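Local atomic coordinates of putative cytochrome P450 YjiB (Bacillus subtilis subsp. subtilis, PDB entry 4RM4), a protein that binds heme and probably acts as a monooxygenase of the cytochrome P450 family, inserting an oxygen atom from molecular oxygen into its substrates. Residues 46-51 against 300-305. Sequence-based numbering, arbitrary orientation.
Sequences QVWSVF and GGHLIK
His302 CB lies 4.2 Å from Trp48 CZ3, at the benzene end of the indole. The imidazole of His302 turns back along the chain, and ND1 makes a weak hydrogen bond, 3.4 Å long, to the carbonyl O of Gly300 in the turn. At Leu303 the backbone does the touching: the carbonyl O comes to 3.6 Å from Trp48 CZ2, while CB of Leu303 points away from strand 47-50. Strand 302-304 pairs with 297-299 as a small antiparallel hairpin, packed here against strand 47-50 of the mixed β-sheet of the P450 fold, well away from the heme. No hydrogen bond joins 46-51 to 300-305. Ile304 then brings CG1 over one face of the indole, a CH-pi contact 4.0 Å from the centroid of the five-membered ring of Trp48 and only 8° off its normal. With chi1 at -59°, CG1 stands anti to the carbonyl carbon and CG2 anti to the backbone N, and CG2 of Ile304 comes 3.9 Å from Trp48 CD1. Beyond this pair, Trp48 NE1 hydrogen-bonds to Asp308 OD2. Replacing Trp48 by alanine would probably open a gap against Ile304 CG1 and CG2 and leave the Asp308 carboxylate without its indole donor.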
loop_
_atom_site.group_PDB
_atom_site.type_symbol
_atom_site.label_atom_id
_atom_site.label_comp_id
_atom_site.label_asym_id
_atom_site.label_seq_id
_atom_site.Cartn_x
_atom_site.Cartn_y
_atom_site.Cartn_z
ATOM N N GLN A 46 20.424 -10.734 12.343
ATOM C CA GLN A 46 20.755 -9.625 13.228
ATOM C C GLN A 46 19.736 -8.496 13.129
ATOM O O GLN A 46 20.084 -7.341 12.887
ATOM C CB GLN A 46 22.167 -9.104 12.950
ATOM C CG GLN A 46 23.266 -10.125 13.229
ATOM C CD GLN A 46 23.607 -10.237 14.700
ATOM O OE1 GLN A 46 23.935 -9.246 15.354
ATOM N NE2 GLN A 46 23.537 -11.456 15.234
ATOM N N VAL A 47 18.471 -8.843 13.307
ATOM C CA VAL A 47 17.409 -7.868 13.280
ATOM C C VAL A 47 16.420 -8.092 14.412
ATOM O O VAL A 47 16.113 -9.231 14.786
ATOM C CB VAL A 47 16.685 -7.871 11.919
ATOM C CG1 VAL A 47 15.597 -6.814 11.898
ATOM C CG2 VAL A 47 17.682 -7.621 10.802
ATOM N N TRP A 48 15.954 -6.987 14.980
ATOM C CA TRP A 48 14.884 -7.014 15.961
ATOM C C TRP A 48 13.506 -7.012 15.301
ATOM O O TRP A 48 13.300 -6.330 14.312
ATOM C CB TRP A 48 14.982 -5.772 16.842
ATOM C CG TRP A 48 16.161 -5.741 17.748
ATOM C CD1 TRP A 48 17.348 -5.115 17.544
ATOM C CD2 TRP A 48 16.232 -6.327 19.038
ATOM N NE1 TRP A 48 18.173 -5.293 18.626
ATOM C CE2 TRP A 48 17.505 -6.040 19.563
ATOM C CE3 TRP A 48 15.344 -7.096 19.796
ATOM C CZ2 TRP A 48 17.914 -6.487 20.812
ATOM C CZ3 TRP A 48 15.742 -7.525 21.046
ATOM C CH2 TRP A 48 17.021 -7.228 21.536
ATOM N N SER A 49 12.565 -7.748 15.881
ATOM C CA SER A 49 11.167 -7.694 15.455
ATOM C C SER A 49 10.298 -7.208 16.615
ATOM O O SER A 49 10.456 -7.640 17.748
ATOM C CB SER A 49 10.697 -9.065 14.952
ATOM O OG SER A 49 11.333 -9.369 13.722
ATOM N N VAL A 50 9.396 -6.277 16.334
ATOM C CA VAL A 50 8.603 -5.648 17.378
ATOM C C VAL A 50 7.125 -5.854 17.026
ATOM O O VAL A 50 6.735 -5.613 15.896
ATOM C CB VAL A 50 8.954 -4.147 17.525
ATOM C CG1 VAL A 50 7.967 -3.471 18.432
ATOM C CG2 VAL A 50 10.376 -3.994 18.089
ATOM N N PHE A 51 6.322 -6.329 17.980
ATOM C CA PHE A 51 4.966 -6.798 17.679
ATOM C C PHE A 51 3.805 -6.081 18.388
ATOM O O PHE A 51 2.660 -6.208 17.957
ATOM C CB PHE A 51 4.851 -8.307 17.960
ATOM C CG PHE A 51 5.695 -9.165 17.047
ATOM C CD1 PHE A 51 5.202 -9.594 15.831
ATOM C CD2 PHE A 51 6.985 -9.539 17.416
ATOM C CE1 PHE A 51 5.991 -10.382 14.976
ATOM C CE2 PHE A 51 7.774 -10.319 16.572
ATOM C CZ PHE A 51 7.272 -10.740 15.350
ATOM N N GLY A 300 10.339 -1.497 24.531
ATOM C CA GLY A 300 9.669 -2.482 25.354
ATOM C C GLY A 300 10.588 -3.043 26.419
ATOM O O GLY A 300 10.439 -4.183 26.827
ATOM N N GLY A 301 11.559 -2.243 26.853
ATOM C CA GLY A 301 12.497 -2.679 27.873
ATOM C C GLY A 301 13.671 -3.498 27.360
ATOM O O GLY A 301 14.392 -4.113 28.145
ATOM N N HIS A 302 13.872 -3.506 26.043
ATOM C CA HIS A 302 15.000 -4.206 25.443
ATOM C C HIS A 302 15.953 -3.206 24.789
ATOM O O HIS A 302 15.519 -2.322 24.052
ATOM C CB HIS A 302 14.523 -5.207 24.383
ATOM C CG HIS A 302 13.802 -6.396 24.941
ATOM N ND1 HIS A 302 12.450 -6.391 25.209
ATOM C CD2 HIS A 302 14.247 -7.634 25.265
ATOM C CE1 HIS A 302 12.093 -7.574 25.685
ATOM N NE2 HIS A 302 13.164 -8.342 25.732
ATOM N N LEU A 303 17.252 -3.363 25.032
ATOM C CA LEU A 303 18.237 -2.430 24.496
ATOM C C LEU A 303 18.573 -2.679 23.025
ATOM O O LEU A 303 19.144 -3.706 22.665
ATOM C CB LEU A 303 19.517 -2.449 25.334
ATOM C CG LEU A 303 20.716 -1.637 24.821
ATOM C CD1 LEU A 303 20.399 -0.152 24.676
ATOM C CD2 LEU A 303 21.916 -1.835 25.743
ATOM N N ILE A 304 18.212 -1.723 22.186
ATOM C CA ILE A 304 18.517 -1.792 20.764
ATOM C C ILE A 304 19.747 -0.941 20.495
ATOM O O ILE A 304 19.764 0.238 20.802
ATOM C CB ILE A 304 17.313 -1.328 19.959
ATOM C CG1 ILE A 304 16.126 -2.241 20.324
ATOM C CG2 ILE A 304 17.622 -1.323 18.455
ATOM C CD1 ILE A 304 14.819 -1.855 19.712
ATOM N N LYS A 305 20.776 -1.557 19.934
ATOM C CA LYS A 305 22.064 -0.892 19.735
ATOM C C LYS A 305 22.025 0.049 18.547
ATOM O O LYS A 305 21.343 -0.232 17.557
ATOM C CB LYS A 305 23.164 -1.924 19.495
ATOM C CG LYS A 305 23.442 -2.842 20.663
ATOM C CD LYS A 305 24.473 -3.895 20.270
ATOM C CE LYS A 305 24.928 -4.725 21.463
ATOM N NZ LYS A 305 25.949 -5.736 21.053
#